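Local coordinates for protein fanconi-associated nuclease 1 homolog (PDB 5Y7Q) that belongs to the Fanconi-associated nuclease 1 family, carries a VRR-NUC domain and is seen here bound to DNA, at residues H436-D441 against Q482-Y487; E222-S227 against A422-I427. All blocks are in the same frame, centred on the assembly; numbering follows the deposited sequence.

Interaction 1 of 2, residues H436-D441 against Q482-Y487; sequences HSAPAD and QSPFVY. With nucleotides of chain D.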
loop_
_atom_site.group_PDB
_atom_site.type_symbol
_atom_site.label_atom_id
_atom_site.label_comp_id
_atom_site.label_asym_id
_atom_site.label_seq_id
_atom_site.Cartn_x
_atom_site.Cartn_y
_atom_site.Cartn_z
ATOM N N HIS A 436 11.891 -3.019 7.287
ATOM C CA HIS A 436 11.325 -3.553 6.035
ATOM C C HIS A 436 10.443 -4.780 6.255
ATOM O O HIS A 436 10.895 -5.808 6.769
ATOM C CB HIS A 436 12.418 -3.969 5.054
ATOM C CG HIS A 436 13.323 -2.865 4.618
ATOM N ND1 HIS A 436 13.039 -2.058 3.541
ATOM C CD2 HIS A 436 14.535 -2.478 5.074
ATOM C CE1 HIS A 436 14.024 -1.197 3.369
ATOM N NE2 HIS A 436 14.943 -1.430 4.288
ATOM N N SER A 437 9.202 -4.717 5.777
ATOM C CA SER A 437 8.407 -5.940 5.778
ATOM C C SER A 437 8.725 -6.847 4.581
ATOM O O SER A 437 8.534 -8.057 4.682
ATOM C CB SER A 437 6.918 -5.599 5.842
ATOM O OG SER A 437 6.440 -5.272 4.563
ATOM N N ALA A 438 9.280 -6.297 3.503
ATOM C CA ALA A 438 9.696 -6.973 2.285
ATOM C C ALA A 438 10.954 -6.317 1.744
ATOM O O ALA A 438 11.222 -5.147 2.036
ATOM C CB ALA A 438 8.600 -6.883 1.218
ATOM N N PRO A 439 11.726 -7.019 0.918
ATOM C CA PRO A 439 12.824 -6.356 0.215
ATOM C C PRO A 439 12.303 -5.274 -0.716
ATOM O O PRO A 439 11.159 -5.299 -1.165
ATOM C CB PRO A 439 13.471 -7.491 -0.579
ATOM C CG PRO A 439 12.361 -8.453 -0.792
ATOM C CD PRO A 439 11.621 -8.437 0.520
ATOM N N ALA A 440 13.174 -4.310 -1.020
ATOM C CA ALA A 440 12.760 -3.196 -1.861
ATOM C C ALA A 440 12.537 -3.632 -3.305
ATOM O O ALA A 440 11.630 -3.118 -3.970
ATOM C CB ALA A 440 13.797 -2.079 -1.782
ATOM N N ASP A 441 13.314 -4.601 -3.791
ATOM C CA ASP A 441 13.240 -5.041 -5.178
ATOM C C ASP A 441 12.157 -6.093 -5.422
ATOM O O ASP A 441 12.062 -6.604 -6.543
ATOM C CB ASP A 441 14.604 -5.562 -5.663
ATOM C CG ASP A 441 15.143 -6.715 -4.830
ATOM O OD1 ASP A 441 15.088 -6.635 -3.588
ATOM O OD2 ASP A 441 15.640 -7.700 -5.419
ATOM N N GLN A 482 6.756 -9.790 10.293
ATOM C CA GLN A 482 6.085 -9.215 9.132
ATOM C C GLN A 482 6.789 -9.622 7.849
ATOM O O GLN A 482 8.021 -9.553 7.759
ATOM C CB GLN A 482 6.038 -7.702 9.252
ATOM C CG GLN A 482 5.398 -7.281 10.525
ATOM C CD GLN A 482 4.150 -6.514 10.293
ATOM O OE1 GLN A 482 3.289 -6.928 9.512
ATOM N NE2 GLN A 482 4.027 -5.374 10.972
ATOM N N SER A 483 6.006 -10.082 6.871
ATOM C CA SER A 483 6.521 -10.608 5.613
ATOM C C SER A 483 5.518 -10.315 4.514
ATOM O O SER A 483 4.333 -10.082 4.784
ATOM C CB SER A 483 6.774 -12.117 5.692
ATOM O OG SER A 483 5.527 -12.804 5.677
ATOM N N PRO A 484 5.950 -10.324 3.263
ATOM C CA PRO A 484 4.969 -10.151 2.180
ATOM C C PRO A 484 3.971 -11.308 2.030
ATOM O O PRO A 484 2.791 -11.053 1.745
ATOM C CB PRO A 484 5.865 -9.993 0.940
ATOM C CG PRO A 484 7.157 -10.709 1.307
ATOM C CD PRO A 484 7.335 -10.486 2.772
ATOM N N PHE A 485 4.407 -12.573 2.115
ATOM C CA PHE A 485 3.537 -13.683 1.723
ATOM C C PHE A 485 2.940 -14.528 2.853
ATOM O O PHE A 485 2.148 -15.434 2.554
ATOM C CB PHE A 485 4.278 -14.617 0.774
ATOM C CG PHE A 485 4.867 -13.928 -0.392
ATOM C CD1 PHE A 485 6.247 -13.829 -0.530
ATOM C CD2 PHE A 485 4.057 -13.367 -1.353
ATOM C CE1 PHE A 485 6.806 -13.190 -1.614
ATOM C CE2 PHE A 485 4.609 -12.726 -2.451
ATOM C CZ PHE A 485 5.990 -12.632 -2.577
ATOM N N VAL A 486 3.285 -14.308 4.120
ATOM C CA VAL A 486 2.923 -15.262 5.167
ATOM C C VAL A 486 1.874 -14.639 6.069
ATOM O O VAL A 486 2.154 -13.662 6.774
ATOM C CB VAL A 486 4.137 -15.724 5.984
ATOM C CG1 VAL A 486 3.680 -16.613 7.129
ATOM C CG2 VAL A 486 5.126 -16.463 5.089
ATOM N N TYR A 487 0.679 -15.233 6.073
ATOM C CA TYR A 487 -0.436 -14.789 6.900
ATOM C C TYR A 487 -0.513 -15.736 8.099
ATOM O O TYR A 487 -1.185 -16.764 8.032
ATOM C CB TYR A 487 -1.747 -14.840 6.103
ATOM C CG TYR A 487 -1.802 -14.119 4.750
ATOM C CD1 TYR A 487 -2.669 -13.045 4.550
ATOM C CD2 TYR A 487 -1.028 -14.529 3.676
ATOM C CE1 TYR A 487 -2.746 -12.381 3.336
ATOM C CE2 TYR A 487 -1.103 -13.880 2.456
ATOM C CZ TYR A 487 -1.964 -12.801 2.293
ATOM O OH TYR A 487 -2.036 -12.148 1.077
ATOM P P DT D 12 -1.635 2.591 8.642
ATOM O OP1 DT D 12 -2.586 3.695 8.358
ATOM O OP2 DT D 12 -0.516 2.827 9.586
ATOM O "O5'" DT D 12 -2.458 1.296 9.146
ATOM C "C5'" DT D 12 -1.789 0.209 9.839
ATOM C "C4'" DT D 12 -2.691 -1.029 9.954
ATOM O "O4'" DT D 12 -2.273 -2.044 8.983
ATOM C "C3'" DT D 12 -2.657 -1.742 11.310
ATOM O "O3'" DT D 12 -3.730 -1.299 12.118
ATOM C "C2'" DT D 12 -2.826 -3.199 10.904
ATOM C "C1'" DT D 12 -1.950 -3.234 9.670
ATOM N N1 DT D 12 -0.491 -3.182 9.976
ATOM C C2 DT D 12 0.056 -4.002 10.957
ATOM O O2 DT D 12 -0.583 -4.808 11.613
ATOM N N3 DT D 12 1.403 -3.848 11.135
ATOM C C4 DT D 12 2.242 -2.978 10.463
ATOM O O4 DT D 12 3.442 -2.911 10.696
ATOM C C5 DT D 12 1.605 -2.159 9.472
ATOM C C6 DT D 12 0.299 -2.298 9.266
#
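Across this contact the carbonyl oxygen of S437 meets carbon, where loop 436-441 faces loop 482-487. S483 CA lies 3.4 Å from S437 O in a CA-H...O contact with an angle of 145° at the hydrogen, and P484 CD comes to 3.3 Å from the same S437 O. No hydrogen bond joins the two segments; the carbonyl of Q482 also sits near that of S437, but both are acceptors. Apolar packing supplies the rest: the methyl of A438 rests against CG and CD of the P484 ring, with A438 CB 4.1 Å from P484 CG. The CB atoms of S437 and Q482 also meet, at 4.1 Å. Beyond its CB, Q482 leaves the contact. A bend at chi2 (-117°) swings the amide toward thymidine DT12 of chain D, where a weak hydrogen bond (118°) is modelled at a doubtful 2.5 Å between Q482 NE2 and DT12 O4. The side chain of S483 starts away from 436-441, and S483 OG accepts V486 N at 3.1 Å, an ST motif that ties the turn to itself. Around this loop-to-loop contact, S483 touches W420 on helix 420-423, P484 and F485 touch I423 of the same helix, and P439 and D441 rest on F447 of helix 447-450.

Interaction 2 of 2, residues E222-S227 against A422-I427; sequences ESVEFS and AIFAAI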
loop_
_atom_site.group_PDB
_atom_site.type_symbol
_atom_site.label_atom_id
_atom_site.label_comp_id
_atom_site.label_asym_id
_atom_site.label_seq_id
_atom_site.Cartn_x
_atom_site.Cartn_y
_atom_site.Cartn_z
ATOM N N GLU A 222 11.767 -8.843 10.524
ATOM C CA GLU A 222 12.912 -9.741 10.413
ATOM C C GLU A 222 14.197 -8.933 10.347
ATOM O O GLU A 222 14.250 -7.878 9.711
ATOM C CB GLU A 222 12.792 -10.643 9.185
ATOM C CG GLU A 222 14.060 -11.444 8.831
ATOM C CD GLU A 222 14.361 -12.621 9.770
ATOM O OE1 GLU A 222 14.667 -12.417 10.972
ATOM O OE2 GLU A 222 14.318 -13.768 9.289
ATOM N N SER A 223 15.225 -9.416 11.038
ATOM C CA SER A 223 16.502 -8.720 11.109
ATOM C C SER A 223 17.393 -9.218 9.981
ATOM O O SER A 223 17.675 -10.413 9.898
ATOM C CB SER A 223 17.166 -8.947 12.464
ATOM O OG SER A 223 18.392 -9.629 12.304
ATOM N N VAL A 224 17.799 -8.318 9.094
ATOM C CA VAL A 224 18.758 -8.629 8.044
ATOM C C VAL A 224 20.054 -7.917 8.374
ATOM O O VAL A 224 20.041 -6.773 8.848
ATOM C CB VAL A 224 18.272 -8.198 6.650
ATOM C CG1 VAL A 224 19.268 -8.620 5.601
ATOM C CG2 VAL A 224 16.916 -8.761 6.365
ATOM N N GLU A 225 21.172 -8.590 8.127
ATOM C CA GLU A 225 22.470 -7.938 8.230
ATOM C C GLU A 225 22.855 -7.471 6.832
ATOM O O GLU A 225 23.154 -8.286 5.955
ATOM C CB GLU A 225 23.508 -8.872 8.855
ATOM C CG GLU A 225 23.278 -9.172 10.375
ATOM C CD GLU A 225 22.839 -7.941 11.228
ATOM O OE1 GLU A 225 21.631 -7.591 11.243
ATOM O OE2 GLU A 225 23.696 -7.327 11.903
ATOM N N PHE A 226 22.839 -6.151 6.631
ATOM C CA PHE A 226 23.073 -5.514 5.345
ATOM C C PHE A 226 24.284 -4.597 5.449
ATOM O O PHE A 226 24.727 -4.238 6.545
ATOM C CB PHE A 226 21.847 -4.720 4.874
ATOM C CG PHE A 226 21.190 -3.922 5.963
ATOM C CD1 PHE A 226 20.119 -4.447 6.673
ATOM C CD2 PHE A 226 21.645 -2.649 6.286
ATOM C CE1 PHE A 226 19.507 -3.717 7.692
ATOM C CE2 PHE A 226 21.045 -1.905 7.305
ATOM C CZ PHE A 226 19.969 -2.445 8.013
ATOM N N SER A 227 24.822 -4.233 4.289
ATOM C CA SER A 227 26.059 -3.464 4.246
ATOM C C SER A 227 25.882 -2.109 4.920
ATOM O O SER A 227 24.828 -1.477 4.821
ATOM C CB SER A 227 26.511 -3.275 2.798
ATOM O OG SER A 227 25.521 -2.597 2.046
ATOM N N ALA A 422 15.440 -16.992 0.992
ATOM C CA ALA A 422 15.726 -16.238 -0.226
ATOM C C ALA A 422 15.019 -14.887 -0.250
ATOM O O ALA A 422 15.553 -13.910 -0.789
ATOM C CB ALA A 422 15.323 -17.041 -1.451
ATOM N N ILE A 423 13.795 -14.825 0.278
ATOM C CA ILE A 423 13.038 -13.585 0.211
ATOM C C ILE A 423 13.735 -12.501 1.017
ATOM O O ILE A 423 13.786 -11.337 0.601
ATOM C CB ILE A 423 11.597 -13.859 0.674
ATOM C CG1 ILE A 423 10.882 -14.691 -0.389
ATOM C CG2 ILE A 423 10.827 -12.577 0.936
ATOM C CD1 ILE A 423 9.584 -15.250 0.102
ATOM N N PHE A 424 14.331 -12.881 2.142
ATOM C CA PHE A 424 15.049 -11.997 3.054
ATOM C C PHE A 424 16.564 -11.979 2.842
ATOM O O PHE A 424 17.304 -11.587 3.753
ATOM C CB PHE A 424 14.696 -12.348 4.497
ATOM C CG PHE A 424 13.309 -11.940 4.856
ATOM C CD1 PHE A 424 13.021 -10.621 5.142
ATOM C CD2 PHE A 424 12.273 -12.854 4.849
ATOM C CE1 PHE A 424 11.744 -10.247 5.452
ATOM C CE2 PHE A 424 10.979 -12.463 5.143
ATOM C CZ PHE A 424 10.722 -11.177 5.444
ATOM N N ALA A 425 17.053 -12.498 1.726
ATOM C CA ALA A 425 18.491 -12.461 1.504
ATOM C C ALA A 425 18.987 -11.022 1.443
ATOM O O ALA A 425 18.274 -10.112 1.019
ATOM C CB ALA A 425 18.858 -13.203 0.221
ATOM N N ALA A 426 20.252 -10.849 1.813
ATOM C CA ALA A 426 20.943 -9.582 2.037
ATOM C C ALA A 426 21.500 -9.012 0.732
ATOM O O ALA A 426 22.593 -8.438 0.718
ATOM C CB ALA A 426 22.045 -9.746 3.084
ATOM N N ILE A 427 20.862 -9.350 -0.385
ATOM C CA ILE A 427 21.160 -8.795 -1.707
ATOM C C ILE A 427 21.336 -7.283 -1.596
ATOM O O ILE A 427 20.477 -6.605 -1.011
ATOM C CB ILE A 427 20.022 -9.135 -2.688
ATOM C CG1 ILE A 427 19.818 -10.646 -2.765
ATOM C CG2 ILE A 427 20.272 -8.550 -4.066
ATOM C CD1 ILE A 427 20.978 -11.384 -3.424
#
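E222 and F424 make the close-packed end of this contact. The aliphatic stem of the glutamate lies over one face of the F424 ring: E222 CB stands 4.2 Å from the centroid, 23° off the ring normal and displaced toward the rim, a CH-pi contact. With CG anti to the backbone N (chi1 169°), E222 CG also comes within 3.9 Å of F424 CD1. The carboxylate plane is turned 85° from that of the ring. One oxygen, E222 OE1, accepts the backbone N of S223 through its anti lone pair, while OE2 takes a hydrogen bond from W420 NE1, so the acid is held at both oxygens. V224 continues the packing, with CG2 approaching the F424 ring obliquely and CG1 3.9 Å from A426 CB. Toward A426 the contact thins out. A426 is exposed, and within 222-227 its methyl meets V224 CG1 and the carbonyl oxygen of E225, whose own side chain leads away. No hydrogen bond crosses between 222-227 and 422-427. Cohesion between them therefore rests on van der Waals and CH-pi contacts, with the glutamate offering its methylenes to F424 and its charged end to other partners.

Interaction 2 and interaction 1 lie side by side, their centres 11 Å apart, and come in series along the chain: segment 422-427 ends before 436-441 begins. F424, just after helix 420-423, connects them, since its CZ approaches the carbonyl oxygens of both S437 and Q482. I423 adds packing against P439. R451 is a further shared neighbour, bonding to the carbonyls of A422 and I423 and forming a salt bridge with D441. The distant loop 222-227 and the later loops 436-441 and 482-487 thus meet around one short helix. Interaction 1 adjoins the bound DNA, with Q482 weakly bonded to it, whereas interaction 2 stays about 10 Å from it at the nearest atom.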